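PDB 3BO6: hydrophilic protein, virA protein, which is a phosphothreonine lyase effector of the SpvC family, probably removing the phosphate of phosphothreonine in host proteins by beta-elimination. Local coordinates for residues Lys83-Val88 with Gln175-Asp180; Asn72-Gly77 with Pro110-Lys115. One frame throughout, in Å; residues are numbered along the deposited sequence. Where two conformers were deposited one is given.

Contact 1 of 2, residues Lys83-Val88 with Gln175-Asp180. With SO4 (sulfate ion), chain C.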
ATOM      1  N   LYS A  83       5.615   2.485   1.989  1.00  3.47           N
ATOM      2  CA  LYS A  83       4.260   2.031   2.271  1.00  3.36           C
ATOM      3  C   LYS A  83       3.237   3.018   1.743  1.00  5.20           C
ATOM      4  O   LYS A  83       3.481   4.231   1.625  1.00  5.01           O
ATOM      5  CB  LYS A  83       4.071   1.775   3.771  1.00  5.53           C
ATOM      6  CG  LYS A  83       4.038   3.029   4.624  1.00  6.91           C
ATOM      7  CD  LYS A  83       4.411   2.733   6.105  1.00  7.46           C
ATOM      8  CE  LYS A  83       3.426   1.800   6.771  1.00  7.70           C
ATOM      9  NZ  LYS A  83       3.874   1.474   8.162  1.00  7.26           N
ATOM     10  N   PHE A  84       2.065   2.482   1.423  1.00  4.73           N
ATOM     11  CA  PHE A  84       0.927   3.301   1.054  1.00  3.65           C
ATOM     12  C   PHE A  84      -0.180   3.167   2.067  1.00  4.69           C
ATOM     13  O   PHE A  84      -0.355   2.113   2.677  1.00  5.88           O
ATOM     14  CB  PHE A  84       0.335   2.857  -0.293  1.00  4.28           C
ATOM     15  CG  PHE A  84       1.277   2.968  -1.448  1.00  4.78           C
ATOM     16  CD1 PHE A  84       1.793   1.825  -2.053  1.00  5.66           C
ATOM     17  CD2 PHE A  84       1.592   4.205  -1.982  1.00  5.47           C
ATOM     18  CE1 PHE A  84       2.645   1.916  -3.155  1.00  5.01           C
ATOM     19  CE2 PHE A  84       2.441   4.317  -3.083  1.00  6.38           C
ATOM     20  CZ  PHE A  84       2.971   3.159  -3.662  1.00  4.85           C
ATOM     21  N   HIS A  85      -0.970   4.223   2.195  1.00  3.13           N
ATOM     22  CA  HIS A  85      -2.237   4.137   2.897  1.00  4.52           C
ATOM     23  C   HIS A  85      -3.333   4.403   1.889  1.00  4.19           C
ATOM     24  O   HIS A  85      -3.104   5.048   0.851  1.00  5.38           O
ATOM     25  CB  HIS A  85      -2.289   5.184   4.003  1.00  5.36           C
ATOM     26  CG  HIS A  85      -1.261   4.981   5.066  1.00  3.86           C
ATOM     27  ND1 HIS A  85      -0.213   5.850   5.258  1.00  5.22           N
ATOM     28  CD2 HIS A  85      -1.130   4.012   6.004  1.00  5.93           C
ATOM     29  CE1 HIS A  85       0.529   5.423   6.269  1.00  6.41           C
ATOM     30  NE2 HIS A  85      -0.013   4.315   6.743  1.00  5.36           N
ATOM     31  N   ILE A  86      -4.526   3.903   2.197  1.00  4.91           N
ATOM     32  CA  ILE A  86      -5.731   4.197   1.428  1.00  4.64           C
ATOM     33  C   ILE A  86      -6.755   4.802   2.380  1.00  4.79           C
ATOM     34  O   ILE A  86      -7.037   4.224   3.439  1.00  6.16           O
ATOM     35  CB  ILE A  86      -6.331   2.938   0.779  1.00  4.02           C
ATOM     36  CG1 ILE A  86      -5.250   2.150   0.031  1.00  4.46           C
ATOM     37  CG2 ILE A  86      -7.476   3.331  -0.177  1.00  6.50           C
ATOM     38  CD1 ILE A  86      -5.759   0.845  -0.597  1.00  7.26           C
ATOM     39  N   SER A  87      -7.287   5.971   2.032  1.00  5.74           N
ATOM     40  CA  SER A  87      -8.235   6.681   2.896  1.00  5.19           C
ATOM     41  C   SER A  87      -9.613   6.768   2.255  1.00  5.55           C
ATOM     42  O   SER A  87      -9.772   7.355   1.173  1.00  6.92           O
ATOM     43  CB  SER A  87      -7.738   8.103   3.191  1.00  6.51           C
ATOM     44  OG  SER A  87      -6.484   8.072   3.833  1.00  5.26           O
ATOM     45  N   VAL A  88     -10.597   6.162   2.908  1.00  6.57           N
ATOM     46  CA  VAL A  88     -11.991   6.326   2.511  1.00  6.30           C
ATOM     47  C   VAL A  88     -12.793   6.940   3.655  1.00  8.22           C
ATOM     48  O   VAL A  88     -12.293   7.091   4.786  1.00  6.58           O
ATOM     49  CB  VAL A  88     -12.619   4.986   2.065  1.00  7.01           C
ATOM     50  CG1 VAL A  88     -11.858   4.399   0.876  1.00  7.75           C
ATOM     51  CG2 VAL A  88     -12.680   3.992   3.224  1.00  7.90           C
ATOM     52  N   GLN A 175     -10.086  11.217   5.253  1.00  9.96           N
ATOM     53  CA  GLN A 175      -9.099  12.218   5.638  1.00 11.48           C
ATOM     54  C   GLN A 175      -7.703  11.623   5.521  1.00  9.14           C
ATOM     55  O   GLN A 175      -7.364  10.718   6.273  1.00  9.55           O
ATOM     56  CB  GLN A 175      -9.340  12.640   7.085  1.00 14.17           C
ATOM     57  CG  GLN A 175     -10.695  13.270   7.339  1.00 22.94           C
ATOM     58  CD  GLN A 175     -10.836  13.748   8.774  1.00 35.99           C
ATOM     59  OE1 GLN A 175      -9.866  14.209   9.381  1.00 37.42           O
ATOM     60  NE2 GLN A 175     -12.041  13.637   9.323  1.00 39.52           N
ATOM     61  N   TYR A 176      -6.888  12.126   4.593  1.00 10.55           N
ATOM     62  CA  TYR A 176      -5.527  11.611   4.444  1.00  6.33           C
ATOM     63  C   TYR A 176      -4.744  11.901   5.731  1.00  7.30           C
ATOM     64  O   TYR A 176      -4.909  12.965   6.335  1.00  9.41           O
ATOM     65  CB  TYR A 176      -4.734  12.332   3.345  1.00  9.25           C
ATOM     66  CG  TYR A 176      -5.229  12.373   1.909  1.00 12.88           C
ATOM     67  CD1 TYR A 176      -4.904  11.370   0.999  1.00 20.78           C
ATOM     68  CD2 TYR A 176      -5.908  13.488   1.435  1.00 15.00           C
ATOM     69  CE1 TYR A 176      -5.306  11.457  -0.349  1.00 17.52           C
ATOM     70  CE2 TYR A 176      -6.314  13.584   0.107  1.00 22.22           C
ATOM     71  CZ  TYR A 176      -6.014  12.568  -0.778  1.00 17.56           C
ATOM     72  OH  TYR A 176      -6.418  12.671  -2.099  1.00 17.65           O
ATOM     73  N   PRO A 177      -3.836  10.996   6.116  1.00  6.54           N
ATOM     74  CA  PRO A 177      -3.026  11.249   7.318  1.00  6.64           C
ATOM     75  C   PRO A 177      -2.032  12.374   7.060  1.00  8.49           C
ATOM     76  O   PRO A 177      -1.398  12.402   6.000  1.00  8.06           O
ATOM     77  CB  PRO A 177      -2.265   9.938   7.534  1.00  7.10           C
ATOM     78  CG  PRO A 177      -2.400   9.151   6.247  1.00 10.94           C
ATOM     79  CD  PRO A 177      -3.562   9.697   5.482  1.00  7.73           C
ATOM     80  N   GLU A 178      -1.889  13.274   8.032  1.00  7.77           N
ATOM     81  CA  GLU A 178      -0.936  14.372   7.933  1.00  7.69           C
ATOM     82  C   GLU A 178       0.485  13.880   7.693  1.00  4.62           C
ATOM     83  O   GLU A 178       1.300  14.610   7.165  1.00  7.38           O
ATOM     84  CB  GLU A 178      -0.963  15.205   9.213  1.00 11.75           C
ATOM     85  CG  GLU A 178      -2.094  16.209   9.279  1.00 25.26           C
ATOM     86  CD  GLU A 178      -2.026  17.237   8.163  1.00 18.36           C
ATOM     87  OE1 GLU A 178      -1.024  17.994   8.083  1.00 26.76           O
ATOM     88  OE2 GLU A 178      -2.982  17.296   7.372  1.00 30.71           O
ATOM     89  N   SER A 179       0.786  12.648   8.108  1.00  4.97           N
ATOM     90  CA  SER A 179       2.140  12.113   7.933  1.00  5.89           C
ATOM     91  C   SER A 179       2.573  11.961   6.475  1.00  6.38           C
ATOM     92  O   SER A 179       3.761  12.023   6.176  1.00  7.70           O
ATOM     93  CB  SER A 179       2.271  10.743   8.600  1.00  6.43           C
ATOM     94  OG  SER A 179       1.321   9.822   8.075  1.00  5.91           O
ATOM     95  N   ASP A 180       1.608  11.756   5.577  1.00  5.34           N
ATOM     96  CA  ASP A 180       1.892  11.267   4.235  1.00  4.57           C
ATOM     97  C   ASP A 180       1.895  12.370   3.190  1.00  4.34           C
ATOM     98  O   ASP A 180       1.436  13.492   3.450  1.00  7.54           O
ATOM     99  CB  ASP A 180       0.791  10.280   3.799  1.00  6.96           C
ATOM    100  CG  ASP A 180       0.852   8.926   4.488  1.00  5.85           C
ATOM    101  OD1 ASP A 180       1.543   8.705   5.514  1.00  5.02           O
ATOM    102  OD2 ASP A 180       0.142   8.038   3.967  1.00  5.45           O
TER
HETATM  103  S   SO4 C   1       1.976   4.088   9.641  1.00  5.93           S
HETATM  104  O1  SO4 C   1       2.005   5.383   8.931  1.00  6.69           O
HETATM  105  O2  SO4 C   1       3.334   3.640   9.911  1.00  5.51           O
HETATM  106  O3  SO4 C   1       1.267   4.257  10.897  1.00  7.59           O
HETATM  107  O4  SO4 C   1       1.313   3.082   8.809  1.00  6.28           O
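The imidazole of His85 is held at its edge from two directions, by the carboxylate of Asp180 and by a sulfate ion, while the ring of Pro177 approaches obliquely, its CG 4.1 Å from ND1. His85 ND1 donates to the syn lone pair of Asp180 OD2 over 2.6 Å in an almost straight bond (174°), and the ring and carboxylate planes lie only 20° apart. At the far nitrogen, His85 NE2 donates to sulfate O4 at 2.7 Å. Lys83 reaches the same anion: a bend at chi3 (-63°) brings NZ to 2.8 Å from sulfate O2. Ser179 OG tethers the other carboxylate oxygen, Asp180 OD1, from above its plane at 2.8 Å. Arg127, Arg192 and Arg199 complete the sulfate site, a basic pocket that probably marks where the substrate phosphate binds. Farther along, Ser87 OG packs 3.7 Å from Pro177 CD but accepts a hydrogen bond from Ala132 N. Strand 82-86 lies between strands 134-137 and 189-193; Phe84 and Ile86 point away from the 175-180 loop and pack against helix 149-168.

Contact 2 of 2, residues Asn72-Gly77 with Pro110-Lys115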
ATOM      1  N   ASN A  72       3.658 -17.484   0.295  1.00  9.18           N
ATOM      2  CA  ASN A  72       4.835 -17.485  -0.577  1.00  9.07           C
ATOM      3  C   ASN A  72       4.979 -16.118  -1.247  1.00 10.34           C
ATOM      4  O   ASN A  72       4.299 -15.827  -2.234  1.00 11.21           O
ATOM      5  CB  ASN A  72       4.736 -18.592  -1.635  1.00 10.35           C
ATOM      6  CG  ASN A  72       4.949 -19.970  -1.050  1.00 10.35           C
ATOM      7  OD1 ASN A  72       6.022 -20.271  -0.526  1.00 11.89           O
ATOM      8  ND2 ASN A  72       3.935 -20.811  -1.142  1.00 10.80           N
ATOM      9  N   PRO A  73       5.855 -15.266  -0.702  1.00 10.55           N
ATOM     10  CA  PRO A  73       5.925 -13.900  -1.232  1.00 10.30           C
ATOM     11  C   PRO A  73       6.436 -13.856  -2.668  1.00  8.85           C
ATOM     12  O   PRO A  73       7.286 -14.660  -3.058  1.00 14.50           O
ATOM     13  CB  PRO A  73       6.939 -13.218  -0.305  1.00 14.89           C
ATOM     14  CG  PRO A  73       6.940 -14.034   0.941  1.00 23.11           C
ATOM     15  CD  PRO A  73       6.704 -15.446   0.488  1.00 14.73           C
ATOM     16  N   GLN A  74       5.891 -12.937  -3.457  1.00  6.84           N
ATOM     17  CA  GLN A  74       6.391 -12.696  -4.801  0.50  7.91           C
ATOM     18  C   GLN A  74       7.606 -11.765  -4.825  1.00 10.24           C
ATOM     19  O   GLN A  74       8.416 -11.829  -5.746  1.00 13.06           O
ATOM     20  CB  GLN A  74       5.278 -12.119  -5.675  0.50  9.23           C
ATOM     21  CG  GLN A  74       4.188 -13.129  -5.974  0.50 10.48           C
ATOM     22  CD  GLN A  74       4.654 -14.193  -6.939  0.50 11.49           C
ATOM     23  OE1 GLN A  74       4.524 -15.385  -6.676  0.50 15.09           O
ATOM     24  NE2 GLN A  74       5.215 -13.766  -8.059  0.50 14.83           N
ATOM     25  N   CYS A  75       7.719 -10.893  -3.827  1.00  8.61           N
ATOM     26  CA  CYS A  75       8.864  -9.986  -3.739  1.00  8.22           C
ATOM     27  C   CYS A  75       9.890 -10.572  -2.786  1.00  9.78           C
ATOM     28  O   CYS A  75       9.570 -10.894  -1.637  1.00 11.19           O
ATOM     29  CB  CYS A  75       8.427  -8.588  -3.283  1.00 10.90           C
ATOM     30  SG  CYS A  75       7.436  -7.730  -4.524  1.00 16.16           S
ATOM     31  N   LYS A  76      11.121 -10.729  -3.270  1.00  9.46           N
ATOM     32  CA  LYS A  76      12.137 -11.462  -2.505  1.00 10.82           C
ATOM     33  C   LYS A  76      13.081 -10.554  -1.718  1.00 12.27           C
ATOM     34  O   LYS A  76      13.968 -11.027  -1.007  1.00 13.19           O
ATOM     35  CB  LYS A  76      12.951 -12.365  -3.429  1.00 12.76           C
ATOM     36  CG  LYS A  76      12.122 -13.278  -4.311  1.00 16.77           C
ATOM     37  CD  LYS A  76      11.231 -14.164  -3.454  1.00 27.00           C
ATOM     38  CE  LYS A  76      10.590 -15.274  -4.276  1.00 36.44           C
ATOM     39  NZ  LYS A  76       9.693 -16.126  -3.444  1.00 43.57           N
ATOM     40  N   GLY A  77      12.889  -9.251  -1.856  1.00  8.69           N
ATOM     41  CA  GLY A  77      13.744  -8.296  -1.176  1.00 10.55           C
ATOM     42  C   GLY A  77      13.279  -7.967   0.228  1.00 12.12           C
ATOM     43  O   GLY A  77      12.151  -8.285   0.622  1.00 13.48           O
ATOM     44  N   PRO A 110       1.207  -6.872  -6.821  1.00  6.87           N
ATOM     45  CA  PRO A 110       2.610  -6.733  -6.421  1.00  5.06           C
ATOM     46  C   PRO A 110       2.781  -6.533  -4.916  1.00  7.42           C
ATOM     47  O   PRO A 110       3.916  -6.382  -4.491  1.00 10.15           O
ATOM     48  CB  PRO A 110       3.048  -5.468  -7.159  1.00  9.16           C
ATOM     49  CG  PRO A 110       1.823  -4.636  -7.191  1.00  8.23           C
ATOM     50  CD  PRO A 110       0.638  -5.601  -7.299  1.00  6.54           C
ATOM     51  N   ILE A 111       1.695  -6.537  -4.141  1.00  4.63           N
ATOM     52  CA  ILE A 111       1.749  -6.285  -2.710  1.00  5.08           C
ATOM     53  C   ILE A 111       1.614  -7.606  -1.946  1.00  5.45           C
ATOM     54  O   ILE A 111       0.547  -8.226  -1.933  1.00  7.40           O
ATOM     55  CB  ILE A 111       0.649  -5.291  -2.273  1.00  6.27           C
ATOM     56  CG1 ILE A 111       0.798  -3.955  -3.034  1.00  6.36           C
ATOM     57  CG2 ILE A 111       0.649  -5.112  -0.730  1.00  6.50           C
ATOM     58  CD1 ILE A 111       2.146  -3.237  -2.804  1.00  7.91           C
ATOM     59  N   ASP A 112       2.699  -8.027  -1.302  1.00  5.34           N
ATOM     60  CA  ASP A 112       2.723  -9.278  -0.536  1.00  7.07           C
ATOM     61  C   ASP A 112       2.022  -9.197   0.818  1.00  6.69           C
ATOM     62  O   ASP A 112       1.618 -10.219   1.359  1.00  7.45           O
ATOM     63  CB  ASP A 112       4.161  -9.714  -0.268  1.00  7.50           C
ATOM     64  CG  ASP A 112       4.846 -10.314  -1.481  1.00  8.28           C
ATOM     65  OD1 ASP A 112       4.177 -10.853  -2.391  1.00  7.96           O
ATOM     66  OD2 ASP A 112       6.097 -10.291  -1.487  1.00  9.16           O
ATOM     67  N   LYS A 113       1.901  -7.994   1.372  1.00  4.13           N
ATOM     68  CA  LYS A 113       1.458  -7.817   2.751  1.00  4.58           C
ATOM     69  C   LYS A 113       0.694  -6.518   2.907  1.00  5.83           C
ATOM     70  O   LYS A 113       1.165  -5.477   2.449  1.00  4.43           O
ATOM     71  CB  LYS A 113       2.677  -7.821   3.685  1.00 10.21           C
ATOM     72  CG  LYS A 113       2.330  -7.883   5.168  1.00 14.64           C
ATOM     73  CD  LYS A 113       3.581  -7.907   6.043  1.00 21.85           C
ATOM     74  CE  LYS A 113       4.018  -6.498   6.411  1.00 31.96           C
ATOM     75  NZ  LYS A 113       4.695  -6.450   7.745  1.00 40.10           N
ATOM     76  N   TRP A 114      -0.457  -6.575   3.576  1.00  4.83           N
ATOM     77  CA  TRP A 114      -1.277  -5.389   3.831  1.00  5.91           C
ATOM     78  C   TRP A 114      -2.146  -5.624   5.066  1.00  4.28           C
ATOM     79  O   TRP A 114      -2.228  -6.749   5.552  1.00  4.99           O
ATOM     80  CB  TRP A 114      -2.120  -5.022   2.580  1.00  4.51           C
ATOM     81  CG  TRP A 114      -2.967  -6.134   2.000  1.00  4.39           C
ATOM     82  CD1 TRP A 114      -2.621  -6.979   0.989  1.00  5.03           C
ATOM     83  CD2 TRP A 114      -4.303  -6.495   2.393  1.00  7.31           C
ATOM     84  NE1 TRP A 114      -3.666  -7.864   0.733  1.00  5.49           N
ATOM     85  CE2 TRP A 114      -4.702  -7.578   1.582  1.00  4.87           C
ATOM     86  CE3 TRP A 114      -5.191  -6.009   3.353  1.00  7.70           C
ATOM     87  CZ2 TRP A 114      -5.950  -8.189   1.709  1.00  7.27           C
ATOM     88  CZ3 TRP A 114      -6.434  -6.614   3.476  1.00 10.96           C
ATOM     89  CH2 TRP A 114      -6.798  -7.695   2.668  1.00  9.15           C
ATOM     90  N   LYS A 115      -2.741  -4.560   5.602  1.00  5.11           N
ATOM     91  CA  LYS A 115      -3.698  -4.642   6.750  1.00  5.68           C
ATOM     92  C   LYS A 115      -4.744  -3.573   6.527  1.00  6.10           C
ATOM     93  O   LYS A 115      -4.574  -2.801   5.631  1.00  6.94           O
ATOM     94  CB  LYS A 115      -2.979  -4.512   8.087  1.00  7.09           C
ATOM     95  CG  LYS A 115      -2.391  -3.158   8.379  1.00  6.87           C
ATOM     96  CD  LYS A 115      -1.530  -3.288   9.634  1.00 13.31           C
ATOM     97  CE  LYS A 115      -1.100  -1.951  10.161  1.00 19.91           C
ATOM     98  NZ  LYS A 115      -0.201  -2.181  11.346  1.00 19.47           N
TER
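A chi1 of -76° sets CG of Asp112 beside its own backbone N and anti to the carbonyl carbon, and a small chi2 of -26° then turns the carboxylate so that both oxygens meet successive amides of the 72-77 loop. Gln74 N donates to Asp112 OD1 at 2.9 Å, on the syn side but tilted out of the carboxylate plane, and Cys75 N donates to the syn lone pair of Asp112 OD2, also at 2.9 Å. Two adjacent N-H groups thus share one carboxylate, an arrangement that fixes its rotation and holds the loop at Gln74 and Cys75. Carbon atoms close in around the bonds: Pro73 CB lies 3.3 Å from Asp112 OD2, and Cys75 CB comes to 3.4 Å from the same oxygen. The thiol of Cys75 lies near Pro110, with SG 3.8 Å from Pro110 O. Within the loop, Lys76 folds back so that NZ donates to Pro73 O at 2.8 Å, bridging Lys76 to Pro73 within the segment. Asp112 itself sits just before strand 113-117. Its OD1 also forms a salt bridge with Arg70 and its OD2 another with Lys139, whose NZ bonds Cys75 O as well. With two backbone amides and two cationic side chains around it, the buried carboxylate is well compensated and probably stays ionised.

From the N terminus, the chain runs through strand 65-70 into the 72-77 loop, then strand 82-86 and the start of contact 1 at 83-88. After helix 93-104 it returns at 110-115, where contact 2 closes a loop that contains the first segment of contact 1. The second segment, 175-180, comes only after strand 134-137 and helix 149-168, so the two closures cross rather than nest. Both reach the same antiparallel sheet on opposite sides of the chain's centre, with contact centres about 20 Å apart. Contact 2 ties the connection after strand 65-70 to the start of strand 113-117; contact 1 joins strand 82-86 to the loop leading into strand 189-193.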